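Local coordinates for uncharacterized protein (Bombyx mori, PDB 5AZ1) that binds NADPH and, as an aldo/keto reductase family member, probably uses it to reduce carbonyl compounds, at residues Thr102-Gln107 / Leu133-Trp138; His137-Ile142 / Asn323-Val328; Gly256-Gln261 / Val284-Ser289. One frame throughout, in Å; residues are numbered along the deposited sequence.

Interaction 1: residues Thr102-Gln107 / Leu133-Trp138; sequences TTKVWQ and LVLMHW. With NDP (NADPH dihydro-nicotinamide-adenine-dinucleotide phosphate), chain J.
The H137 ring is sandwiched between K104 and W106. K104 CD sits over the centre of one ring face, 3.5 Å from H137 CE1, in a CH-pi contact. The opposite face takes the CE3-CZ3 edge of W106, and W106 CE3 comes to 3.4 Å from H137 ND1. This is an edge-to-face pair, with planes at 88°. H137 has CG anti to the backbone N (chi1 -152°), which carries the ring back between these two side chains. K104 runs extended as far as CE and turns at chi4. Its NZ passes beyond the ring to a salt bridge with D70 and a hydrogen bond with Y75.

W138 adds a third ring. Its edge is turned to the W106 face in an offset edge-to-face pair. Q107 OE1 lies near the W138 plane, at the ring edge, 3.3 Å from W138 CD1. Water 2 accepts from W138 N and lies close to V105 O and Q107 OE1.

The strands 102-105 and 133-136 run parallel. T103 N bonds L133 O, and L135 N bonds T103 O. V105 N bonds L135 O at 2.9 Å, and H137 N bonds V105 O. The two strands belong to a beta-alpha-beta unit with helix 112-126.

Water 1 meets H137 ND1 at 2.9 Å. The H137 ring turns its edge to the nicotinamide carboxamide, with NE2 3.5 Å from NDP O7N. Together D70, Y75, K104 and H137 fit the Asp-Tyr-Lys-His tetrad of aldo/keto reductases. The sandwich probably helps to hold the histidine ring at the cofactor, where the substrate carbonyl would bind.

Interaction 2: residues His137-Ile142 / Asn323-Val328; sequences HWPMSI and NYPFDV. With NDP (NADPH dihydro-nicotinamide-adenine-dinucleotide phosphate), chain J.
Both W138 and F326 have CG anti to the carbonyl carbon (chi1 -70° and -43°), and their rings, carried by separate loops, meet at the ends. W138 CZ3 reaches F326 CZ at 3.6 Å. The planes are 71° apart.

P325 fills the angle between the two rings. Its CG lies at the edge of the W138 ring, 4.0 Å from W138 CZ3. The same CG also lies over one face of F326, toward the rim. P325 probably helps to set the tilt of the F326 ring.

M140 bends at chi2 and chi3, which folds its sulfur back onto the loop 323-328. M140 CG rests 3.6 Å from Y324 N, and M140 SD comes to 3.8 Å from P325 CD. P139 meets N323. P139 CG lies 3.4 Å from N323 O, while N323 CB is 3.6 Å from P139 O. The join is made by van der Waals packing of prolines, sulfur and rings.

A bound acetate, probably from the crystallisation liquor, lies close to F326. R311 makes a cation-pi contact with the F326 ring. With W138 also near the nicotinamide, the position is consistent with a wall of the substrate pocket, which in this family is built partly by the C-terminal loop.

The loop 137-142 leaves strand 133-136 and leads on to helix 153-165. The loop 323-328 comes after helix 297-304. Both border helix 179-188, where Q181 touches P139 and P325 and its NE2 bonds N323 O.

Interaction 3: residues Gly256-Gln261 / Val284-Ser289; sequences GKTVTQ and VLENAS. With NDP (NADPH dihydro-nicotinamide-adenine-dinucleotide phosphate), chain J.
T258 and E286 approach from opposite directions, and T258 OG1 donates to E286 OE2 at 2.7 Å. The carboxylate oxygen takes this bond on its anti lone pair. E286 gets there with CG anti to its backbone N (chi1 -175°) and an extended chain. Beside it Q261 NE2 donates to E286 O at 3.1 Å. The bond is straight at the hydrogen (167°), though the donor lies above the carbonyl plane. S289 N reaches the same oxygen from the opposite face. K257 NZ bonds S289 O at 2.8 Å and also makes a salt bridge with D292.

The next shell is a capping box at the start of helix 259-269. Q261 N donates to T258 OG1 at 3.2 Å, and T258 N donates back to Q261 OE1 at 3.0 Å. The T258 hydroxyl therefore caps its helix while it grips E286. The two ends of the Q261 amide do different work: OE1 closes the box and NE2 crosses to helix 281-287. With an alanine in place of Q261, T258 N would probably lose its side-chain acceptor, and E286 O its tie to helix 259-269.

Water 3 links T260 OG1 to N287 OD1. N287 meets the adenine of NADPH with both ends of its amide. Its OD1 accepts from NDP N6A at 2.8 Å, and its ND2 donates to NDP N7A at 3.2 Å. T260 CG2 packs against the purine. N6A and N7A together make a donor-acceptor pattern that suits adenine, so this junction probably helps to select the base.

The three contacts lie along one NADPH molecule. Interactions 1 and 2 are adjacent, with centres 13 Å apart, and share H137 and W138. Q107 O and I142 N, 3.1 Å apart, probably also join them by a hydrogen bond. Interaction 3 lies across the centre of the chain, with its centre 28 Å from interaction 1 and 33 Å from interaction 2. Interaction 1 joins neighbouring strands of the parallel barrel sheet. Interaction 2 packs the loop after strand 133-136 against the loop 323-328, which comes after helix 297-304. Interaction 3 falls within the span so closed. The TIM barrel thus meets the nicotinamide at one end of the cofactor and the adenine at the other.

Interaction 1: residues Thr102-Gln107 / Leu133-Trp138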
# COMPACT_ATOMS: atom_id res chain seq x y z
N THR A 102 2.32 -8.58 -3.50
CA THR A 102 1.37 -8.47 -2.39
C THR A 102 -0.06 -8.50 -2.89
O THR A 102 -0.37 -7.81 -3.86
CB THR A 102 1.56 -7.11 -1.71
OG1 THR A 102 2.86 -7.02 -1.14
CG2 THR A 102 0.50 -6.91 -0.62
N THR A 103 -0.95 -9.21 -2.20
CA THR A 103 -2.36 -9.00 -2.42
C THR A 103 -3.08 -8.89 -1.05
O THR A 103 -2.44 -8.82 -0.02
CB THR A 103 -2.97 -10.08 -3.34
OG1 THR A 103 -4.31 -9.73 -3.66
CG2 THR A 103 -2.99 -11.41 -2.70
N LYS A 104 -4.40 -8.79 -1.07
CA LYS A 104 -5.15 -8.37 0.08
C LYS A 104 -6.55 -8.93 0.07
O LYS A 104 -7.12 -9.15 -1.01
CB LYS A 104 -5.22 -6.82 0.17
CG LYS A 104 -3.90 -6.10 -0.03
CD LYS A 104 -4.20 -4.60 0.01
CE LYS A 104 -2.99 -3.74 -0.13
NZ LYS A 104 -2.79 -3.01 -1.37
N VAL A 105 -7.05 -9.20 1.27
CA VAL A 105 -8.33 -9.84 1.50
C VAL A 105 -9.27 -8.73 1.97
O VAL A 105 -8.97 -8.01 2.96
CB VAL A 105 -8.19 -10.86 2.62
CG1 VAL A 105 -9.55 -11.46 3.06
CG2 VAL A 105 -7.23 -11.95 2.19
N TRP A 106 -10.43 -8.64 1.34
CA TRP A 106 -11.39 -7.61 1.60
C TRP A 106 -12.33 -7.93 2.75
O TRP A 106 -12.28 -9.03 3.38
CB TRP A 106 -12.11 -7.31 0.27
CG TRP A 106 -12.90 -6.02 0.14
CD1 TRP A 106 -14.26 -5.93 0.03
CD2 TRP A 106 -12.41 -4.70 0.00
NE1 TRP A 106 -14.64 -4.64 -0.15
CE2 TRP A 106 -13.54 -3.85 -0.18
CE3 TRP A 106 -11.14 -4.13 0.02
CZ2 TRP A 106 -13.42 -2.48 -0.34
CZ3 TRP A 106 -11.01 -2.78 -0.15
CH2 TRP A 106 -12.14 -1.95 -0.31
N GLN A 107 -13.24 -6.98 3.03
CA GLN A 107 -14.05 -6.95 4.28
C GLN A 107 -15.09 -7.99 4.39
O GLN A 107 -15.51 -8.33 5.51
CB GLN A 107 -14.70 -5.57 4.45
CG GLN A 107 -13.73 -4.48 4.83
CD GLN A 107 -12.77 -4.03 3.75
OE1 GLN A 107 -11.65 -4.55 3.64
NE2 GLN A 107 -13.14 -3.02 3.01
N LEU A 133 3.42 -11.60 0.26
CA LEU A 133 2.75 -10.91 1.36
C LEU A 133 1.25 -10.88 1.09
O LEU A 133 0.82 -10.57 -0.02
CB LEU A 133 3.31 -9.48 1.45
CG LEU A 133 2.65 -8.57 2.48
CD1 LEU A 133 2.77 -9.13 3.89
CD2 LEU A 133 3.31 -7.20 2.44
N VAL A 134 0.44 -11.18 2.09
CA VAL A 134 -1.00 -10.96 2.00
C VAL A 134 -1.46 -10.15 3.24
O VAL A 134 -1.07 -10.43 4.35
CB VAL A 134 -1.77 -12.26 1.88
CG1 VAL A 134 -1.62 -13.13 3.10
CG2 VAL A 134 -3.26 -12.01 1.61
N LEU A 135 -2.27 -9.13 2.99
CA LEU A 135 -2.77 -8.20 4.00
C LEU A 135 -4.29 -8.31 4.27
O LEU A 135 -5.09 -8.55 3.35
CB LEU A 135 -2.51 -6.78 3.53
CG LEU A 135 -1.07 -6.42 3.17
CD1 LEU A 135 -0.95 -4.95 2.78
CD2 LEU A 135 -0.11 -6.70 4.30
N MET A 136 -4.63 -8.09 5.51
CA MET A 136 -5.97 -7.73 5.90
C MET A 136 -6.23 -6.30 5.49
O MET A 136 -5.68 -5.35 6.07
CB MET A 136 -6.17 -7.93 7.38
CG MET A 136 -7.67 -7.90 7.75
SD MET A 136 -8.01 -7.95 9.53
CE MET A 136 -6.92 -9.17 10.27
N HIS A 137 -7.01 -6.15 4.42
CA HIS A 137 -7.15 -4.87 3.72
C HIS A 137 -7.67 -3.77 4.64
O HIS A 137 -7.14 -2.66 4.64
CB HIS A 137 -8.05 -5.01 2.48
CG HIS A 137 -7.74 -4.03 1.39
ND1 HIS A 137 -7.79 -4.37 0.06
CD2 HIS A 137 -7.36 -2.73 1.44
CE1 HIS A 137 -7.41 -3.33 -0.67
NE2 HIS A 137 -7.17 -2.31 0.14
N TRP A 138 -8.67 -4.10 5.46
CA TRP A 138 -9.16 -3.18 6.49
C TRP A 138 -9.54 -3.99 7.67
O TRP A 138 -9.80 -5.18 7.52
CB TRP A 138 -10.40 -2.42 6.02
CG TRP A 138 -10.12 -1.43 4.96
CD1 TRP A 138 -10.01 -1.67 3.66
CD2 TRP A 138 -9.89 -0.03 5.13
NE1 TRP A 138 -9.76 -0.49 2.97
CE2 TRP A 138 -9.66 0.52 3.87
CE3 TRP A 138 -9.92 0.83 6.24
CZ2 TRP A 138 -9.42 1.91 3.66
CZ3 TRP A 138 -9.67 2.21 6.04
CH2 TRP A 138 -9.40 2.71 4.77
PA NDP J . -0.48 8.05 -5.16
O1A NDP J . -0.12 8.98 -3.99
O2A NDP J . 0.44 6.98 -5.62
O5B NDP J . -0.64 9.07 -6.43
C5B NDP J . -1.25 8.68 -7.65
C4B NDP J . -1.21 9.84 -8.64
O4B NDP J . 0.09 10.43 -8.72
C3B NDP J . -1.60 9.39 -10.06
O3B NDP J . -2.74 10.14 -10.49
C2B NDP J . -0.34 9.62 -10.90
O2B NDP J . -0.57 10.00 -12.26
C1B NDP J . 0.43 10.65 -10.10
N9A NDP J . 1.88 10.50 -10.14
C8A NDP J . 2.59 9.39 -9.84
N7A NDP J . 3.91 9.62 -9.93
C5A NDP J . 4.04 10.92 -10.25
C6A NDP J . 5.19 11.80 -10.49
N6A NDP J . 6.43 11.26 -10.37
N1A NDP J . 4.90 13.11 -10.82
C2A NDP J . 3.64 13.59 -10.93
N3A NDP J . 2.54 12.84 -10.71
C4A NDP J . 2.70 11.52 -10.37
O3 NDP J . -1.99 7.57 -4.94
PN NDP J . -2.52 6.08 -4.74
O1N NDP J . -3.44 6.15 -3.56
O2N NDP J . -3.01 5.51 -6.06
O5D NDP J . -1.12 5.28 -4.44
C5D NDP J . -1.10 4.16 -3.65
C4D NDP J . -1.20 2.75 -4.20
O4D NDP J . -1.25 2.10 -2.91
C3D NDP J . -2.41 2.15 -4.92
O3D NDP J . -2.14 1.93 -6.29
C2D NDP J . -2.57 0.81 -4.21
O2D NDP J . -1.57 -0.11 -4.71
C1D NDP J . -2.34 1.20 -2.74
N1N NDP J . -3.50 1.75 -1.90
C2N NDP J . -3.85 1.02 -0.80
C3N NDP J . -4.91 1.35 0.07
C7N NDP J . -5.21 0.48 1.27
O7N NDP J . -6.31 0.66 1.81
N7N NDP J . -4.33 -0.48 1.72
C4N NDP J . -5.78 2.57 -0.22
C5N NDP J . -5.31 3.32 -1.41
C6N NDP J . -4.22 2.89 -2.16
P2B NDP J . -0.59 8.96 -13.51
O1X NDP J . -1.14 7.60 -13.02
O2X NDP J . -1.65 9.59 -14.37
O3X NDP J . 0.86 8.94 -13.88
O HOH W 1 -8.95 -6.54 -1.41
O HOH W 2 -10.40 -6.54 4.76

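Interaction 2: residues His137-Ile142 / Asn323-Val328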
# COMPACT_ATOMS: atom_id res chain seq x y z
N HIS A 137 -7.01 -6.15 4.42
CA HIS A 137 -7.15 -4.87 3.72
C HIS A 137 -7.67 -3.77 4.64
O HIS A 137 -7.14 -2.66 4.64
CB HIS A 137 -8.05 -5.01 2.48
CG HIS A 137 -7.74 -4.03 1.39
ND1 HIS A 137 -7.79 -4.37 0.06
CD2 HIS A 137 -7.36 -2.73 1.44
CE1 HIS A 137 -7.41 -3.33 -0.67
NE2 HIS A 137 -7.17 -2.31 0.14
N TRP A 138 -8.67 -4.10 5.46
CA TRP A 138 -9.16 -3.18 6.49
C TRP A 138 -9.54 -3.99 7.67
O TRP A 138 -9.80 -5.18 7.52
CB TRP A 138 -10.40 -2.42 6.02
CG TRP A 138 -10.12 -1.43 4.96
CD1 TRP A 138 -10.01 -1.67 3.66
CD2 TRP A 138 -9.89 -0.03 5.13
NE1 TRP A 138 -9.76 -0.49 2.97
CE2 TRP A 138 -9.66 0.52 3.87
CE3 TRP A 138 -9.92 0.83 6.24
CZ2 TRP A 138 -9.42 1.91 3.66
CZ3 TRP A 138 -9.67 2.21 6.04
CH2 TRP A 138 -9.40 2.71 4.77
N PRO A 139 -9.59 -3.36 8.88
CA PRO A 139 -9.92 -4.10 10.08
C PRO A 139 -11.45 -4.38 10.26
O PRO A 139 -11.85 -5.21 11.11
CB PRO A 139 -9.35 -3.20 11.21
CG PRO A 139 -9.21 -1.86 10.64
CD PRO A 139 -9.10 -2.00 9.17
N MET A 140 -12.29 -3.72 9.48
CA MET A 140 -13.75 -3.93 9.57
C MET A 140 -14.15 -5.23 8.87
O MET A 140 -13.55 -5.62 7.86
CB MET A 140 -14.53 -2.77 8.95
CG MET A 140 -14.15 -1.41 9.47
SD MET A 140 -12.81 -0.62 8.56
CE MET A 140 -13.40 -0.32 6.90
N SER A 141 -15.15 -5.88 9.45
CA SER A 141 -15.81 -7.02 8.87
C SER A 141 -17.23 -6.61 8.41
O SER A 141 -18.13 -6.43 9.23
CB SER A 141 -15.92 -8.08 9.93
OG SER A 141 -16.80 -7.70 10.99
N ILE A 142 -17.41 -6.51 7.10
CA ILE A 142 -18.61 -6.02 6.46
C ILE A 142 -19.08 -6.95 5.30
O ILE A 142 -18.36 -7.14 4.29
CB ILE A 142 -18.39 -4.61 5.85
CG1 ILE A 142 -17.75 -3.68 6.91
CG2 ILE A 142 -19.69 -4.02 5.32
CD1 ILE A 142 -17.43 -2.33 6.36
N ASN A 323 -14.54 -1.33 14.44
CA ASN A 323 -13.11 -1.31 13.97
C ASN A 323 -12.75 -0.33 12.89
O ASN A 323 -11.59 -0.30 12.44
CB ASN A 323 -12.65 -2.75 13.62
CG ASN A 323 -12.57 -3.61 14.84
OD1 ASN A 323 -13.16 -4.68 14.97
ND2 ASN A 323 -11.81 -3.14 15.75
N TYR A 324 -13.67 0.54 12.51
CA TYR A 324 -13.28 1.67 11.71
C TYR A 324 -12.10 2.34 12.42
O TYR A 324 -12.15 2.55 13.66
CB TYR A 324 -14.39 2.65 11.59
CG TYR A 324 -14.02 3.90 10.77
CD1 TYR A 324 -13.98 3.87 9.41
CD2 TYR A 324 -13.74 5.11 11.40
CE1 TYR A 324 -13.67 4.98 8.65
CE2 TYR A 324 -13.44 6.27 10.66
CZ TYR A 324 -13.42 6.22 9.28
OH TYR A 324 -13.11 7.37 8.52
N PRO A 325 -10.99 2.56 11.67
CA PRO A 325 -9.72 2.82 12.36
C PRO A 325 -9.49 4.28 12.66
O PRO A 325 -8.74 4.57 13.56
CB PRO A 325 -8.66 2.32 11.35
CG PRO A 325 -9.33 2.52 10.02
CD PRO A 325 -10.77 2.15 10.26
N PHE A 326 -10.07 5.15 11.87
CA PHE A 326 -9.83 6.59 11.98
C PHE A 326 -10.83 7.30 12.93
O PHE A 326 -11.85 6.73 13.32
CB PHE A 326 -9.89 7.26 10.59
CG PHE A 326 -9.19 6.48 9.47
CD1 PHE A 326 -7.95 5.81 9.69
CD2 PHE A 326 -9.76 6.43 8.19
CE1 PHE A 326 -7.32 5.11 8.66
CE2 PHE A 326 -9.13 5.73 7.17
CZ PHE A 326 -7.90 5.07 7.41
N ASP A 327 -10.50 8.55 13.29
CA ASP A 327 -11.35 9.40 14.12
C ASP A 327 -12.63 9.69 13.43
O ASP A 327 -12.61 10.04 12.27
CB ASP A 327 -10.66 10.75 14.42
CG ASP A 327 -9.53 10.60 15.42
OD1 ASP A 327 -9.49 9.59 16.18
OD2 ASP A 327 -8.67 11.49 15.43
N VAL A 328 -13.72 9.60 14.18
CA VAL A 328 -15.06 9.72 13.62
C VAL A 328 -15.47 11.20 13.66
O VAL A 328 -15.23 11.88 14.65
CB VAL A 328 -16.02 8.81 14.44
CG1 VAL A 328 -17.46 8.87 13.94
CG2 VAL A 328 -15.51 7.36 14.42
PA NDP J . -0.48 8.05 -5.16
O1A NDP J . -0.12 8.98 -3.99
O2A NDP J . 0.44 6.98 -5.62
O5B NDP J . -0.64 9.07 -6.43
C5B NDP J . -1.25 8.68 -7.65
C4B NDP J . -1.21 9.84 -8.64
O4B NDP J . 0.09 10.43 -8.72
C3B NDP J . -1.60 9.39 -10.06
O3B NDP J . -2.74 10.14 -10.49
C2B NDP J . -0.34 9.62 -10.90
O2B NDP J . -0.57 10.00 -12.26
C1B NDP J . 0.43 10.65 -10.10
N9A NDP J . 1.88 10.50 -10.14
C8A NDP J . 2.59 9.39 -9.84
N7A NDP J . 3.91 9.62 -9.93
C5A NDP J . 4.04 10.92 -10.25
C6A NDP J . 5.19 11.80 -10.49
N6A NDP J . 6.43 11.26 -10.37
N1A NDP J . 4.90 13.11 -10.82
C2A NDP J . 3.64 13.59 -10.93
N3A NDP J . 2.54 12.84 -10.71
C4A NDP J . 2.70 11.52 -10.37
O3 NDP J . -1.99 7.57 -4.94
PN NDP J . -2.52 6.08 -4.74
O1N NDP J . -3.44 6.15 -3.56
O2N NDP J . -3.01 5.51 -6.06
O5D NDP J . -1.12 5.28 -4.44
C5D NDP J . -1.10 4.16 -3.65
C4D NDP J . -1.20 2.75 -4.20
O4D NDP J . -1.25 2.10 -2.91
C3D NDP J . -2.41 2.15 -4.92
O3D NDP J . -2.14 1.93 -6.29
C2D NDP J . -2.57 0.81 -4.21
O2D NDP J . -1.57 -0.11 -4.71
C1D NDP J . -2.34 1.20 -2.74
N1N NDP J . -3.50 1.75 -1.90
C2N NDP J . -3.85 1.02 -0.80
C3N NDP J . -4.91 1.35 0.07
C7N NDP J . -5.21 0.48 1.27
O7N NDP J . -6.31 0.66 1.81
N7N NDP J . -4.33 -0.48 1.72
C4N NDP J . -5.78 2.57 -0.22
C5N NDP J . -5.31 3.32 -1.41
C6N NDP J . -4.22 2.89 -2.16
P2B NDP J . -0.59 8.96 -13.51
O1X NDP J . -1.14 7.60 -13.02
O2X NDP J . -1.65 9.59 -14.37
O3X NDP J . 0.86 8.94 -13.88

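Interaction 3: residues Gly256-Gln261 / Val284-Ser289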
# COMPACT_ATOMS: atom_id res chain seq x y z
N GLY A 256 19.22 18.07 -6.39
CA GLY A 256 19.19 17.77 -7.81
C GLY A 256 18.05 16.83 -8.15
O GLY A 256 18.24 15.88 -8.87
N LYS A 257 16.87 17.13 -7.63
CA LYS A 257 15.75 16.20 -7.65
C LYS A 257 14.51 16.97 -7.89
O LYS A 257 14.42 18.11 -7.52
CB LYS A 257 15.61 15.51 -6.26
CG LYS A 257 16.75 14.59 -5.84
CD LYS A 257 16.86 13.40 -6.81
CE LYS A 257 18.14 12.62 -6.59
NZ LYS A 257 18.08 11.32 -7.29
N THR A 258 13.51 16.30 -8.43
CA THR A 258 12.18 16.86 -8.48
C THR A 258 11.46 16.84 -7.12
O THR A 258 11.94 16.29 -6.12
CB THR A 258 11.33 16.06 -9.48
OG1 THR A 258 11.21 14.71 -9.02
CG2 THR A 258 11.98 16.06 -10.90
N VAL A 259 10.27 17.39 -7.12
CA VAL A 259 9.50 17.60 -5.92
C VAL A 259 8.92 16.26 -5.47
O VAL A 259 8.94 15.95 -4.29
CB VAL A 259 8.42 18.67 -6.14
CG1 VAL A 259 7.38 18.68 -5.05
CG2 VAL A 259 9.07 20.05 -6.24
N THR A 260 8.39 15.49 -6.41
CA THR A 260 7.93 14.15 -6.11
C THR A 260 9.09 13.30 -5.62
O THR A 260 8.92 12.51 -4.70
CB THR A 260 7.22 13.48 -7.31
OG1 THR A 260 8.04 13.57 -8.45
CG2 THR A 260 5.94 14.15 -7.56
N GLN A 261 10.26 13.48 -6.17
CA GLN A 261 11.39 12.68 -5.70
C GLN A 261 11.83 13.01 -4.26
O GLN A 261 12.36 12.14 -3.52
CB GLN A 261 12.60 12.86 -6.60
CG GLN A 261 12.52 12.12 -7.92
CD GLN A 261 13.69 12.43 -8.87
OE1 GLN A 261 14.36 13.45 -8.74
NE2 GLN A 261 13.95 11.53 -9.81
N VAL A 284 7.41 6.31 -13.61
CA VAL A 284 7.97 5.06 -13.14
C VAL A 284 9.44 5.22 -12.93
O VAL A 284 9.97 4.84 -11.87
CB VAL A 284 7.68 3.87 -14.08
CG1 VAL A 284 8.39 2.61 -13.66
CG2 VAL A 284 6.19 3.59 -14.12
N LEU A 285 10.11 5.77 -13.92
CA LEU A 285 11.59 5.92 -13.85
C LEU A 285 12.04 6.96 -12.79
O LEU A 285 12.99 6.74 -11.99
CB LEU A 285 12.11 6.36 -15.23
CG LEU A 285 13.60 6.63 -15.35
CD1 LEU A 285 14.43 5.45 -14.87
CD2 LEU A 285 13.92 7.03 -16.79
N GLU A 286 11.36 8.10 -12.83
CA GLU A 286 11.58 9.24 -11.91
C GLU A 286 11.39 8.79 -10.43
O GLU A 286 12.34 8.88 -9.62
CB GLU A 286 10.63 10.40 -12.28
CG GLU A 286 10.81 11.71 -11.51
CD GLU A 286 9.65 12.68 -11.67
OE1 GLU A 286 8.86 12.56 -12.62
OE2 GLU A 286 9.49 13.58 -10.83
N ASN A 287 10.21 8.23 -10.13
CA ASN A 287 9.91 7.64 -8.78
C ASN A 287 10.96 6.70 -8.25
O ASN A 287 11.15 6.66 -7.04
CB ASN A 287 8.54 6.99 -8.74
CG ASN A 287 7.45 7.95 -9.06
OD1 ASN A 287 7.71 9.15 -9.09
ND2 ASN A 287 6.25 7.46 -9.36
N ALA A 288 11.71 6.03 -9.10
CA ALA A 288 12.75 5.11 -8.61
C ALA A 288 14.12 5.70 -8.39
O ALA A 288 15.00 5.02 -7.84
CB ALA A 288 12.86 3.90 -9.52
N SER A 289 14.30 6.96 -8.77
CA SER A 289 15.63 7.59 -8.71
C SER A 289 15.70 8.48 -7.44
O SER A 289 15.85 9.71 -7.53
CB SER A 289 15.89 8.36 -10.01
OG SER A 289 15.51 7.55 -11.16
PA NDP J . -0.48 8.05 -5.16
O1A NDP J . -0.12 8.98 -3.99
O2A NDP J . 0.44 6.98 -5.62
O5B NDP J . -0.64 9.07 -6.43
C5B NDP J . -1.25 8.68 -7.65
C4B NDP J . -1.21 9.84 -8.64
O4B NDP J . 0.09 10.43 -8.72
C3B NDP J . -1.60 9.39 -10.06
O3B NDP J . -2.74 10.14 -10.49
C2B NDP J . -0.34 9.62 -10.90
O2B NDP J . -0.57 10.00 -12.26
C1B NDP J . 0.43 10.65 -10.10
N9A NDP J . 1.88 10.50 -10.14
C8A NDP J . 2.59 9.39 -9.84
N7A NDP J . 3.91 9.62 -9.93
C5A NDP J . 4.04 10.92 -10.25
C6A NDP J . 5.19 11.80 -10.49
N6A NDP J . 6.43 11.26 -10.37
N1A NDP J . 4.90 13.11 -10.82
C2A NDP J . 3.64 13.59 -10.93
N3A NDP J . 2.54 12.84 -10.71
C4A NDP J . 2.70 11.52 -10.37
O3 NDP J . -1.99 7.57 -4.94
PN NDP J . -2.52 6.08 -4.74
O1N NDP J . -3.44 6.15 -3.56
O2N NDP J . -3.01 5.51 -6.06
O5D NDP J . -1.12 5.28 -4.44
C5D NDP J . -1.10 4.16 -3.65
C4D NDP J . -1.20 2.75 -4.20
O4D NDP J . -1.25 2.10 -2.91
C3D NDP J . -2.41 2.15 -4.92
O3D NDP J . -2.14 1.93 -6.29
C2D NDP J . -2.57 0.81 -4.21
O2D NDP J . -1.57 -0.11 -4.71
C1D NDP J . -2.34 1.20 -2.74
N1N NDP J . -3.50 1.75 -1.90
C2N NDP J . -3.85 1.02 -0.80
C3N NDP J . -4.91 1.35 0.07
C7N NDP J . -5.21 0.48 1.27
O7N NDP J . -6.31 0.66 1.81
N7N NDP J . -4.33 -0.48 1.72
C4N NDP J . -5.78 2.57 -0.22
C5N NDP J . -5.31 3.32 -1.41
C6N NDP J . -4.22 2.89 -2.16
P2B NDP J . -0.59 8.96 -13.51
O1X NDP J . -1.14 7.60 -13.02
O2X NDP J . -1.65 9.59 -14.37
O3X NDP J . 0.86 8.94 -13.88
O HOH W 3 9.41 11.38 -8.34
O HOH W 4 8.09 16.36 -9.33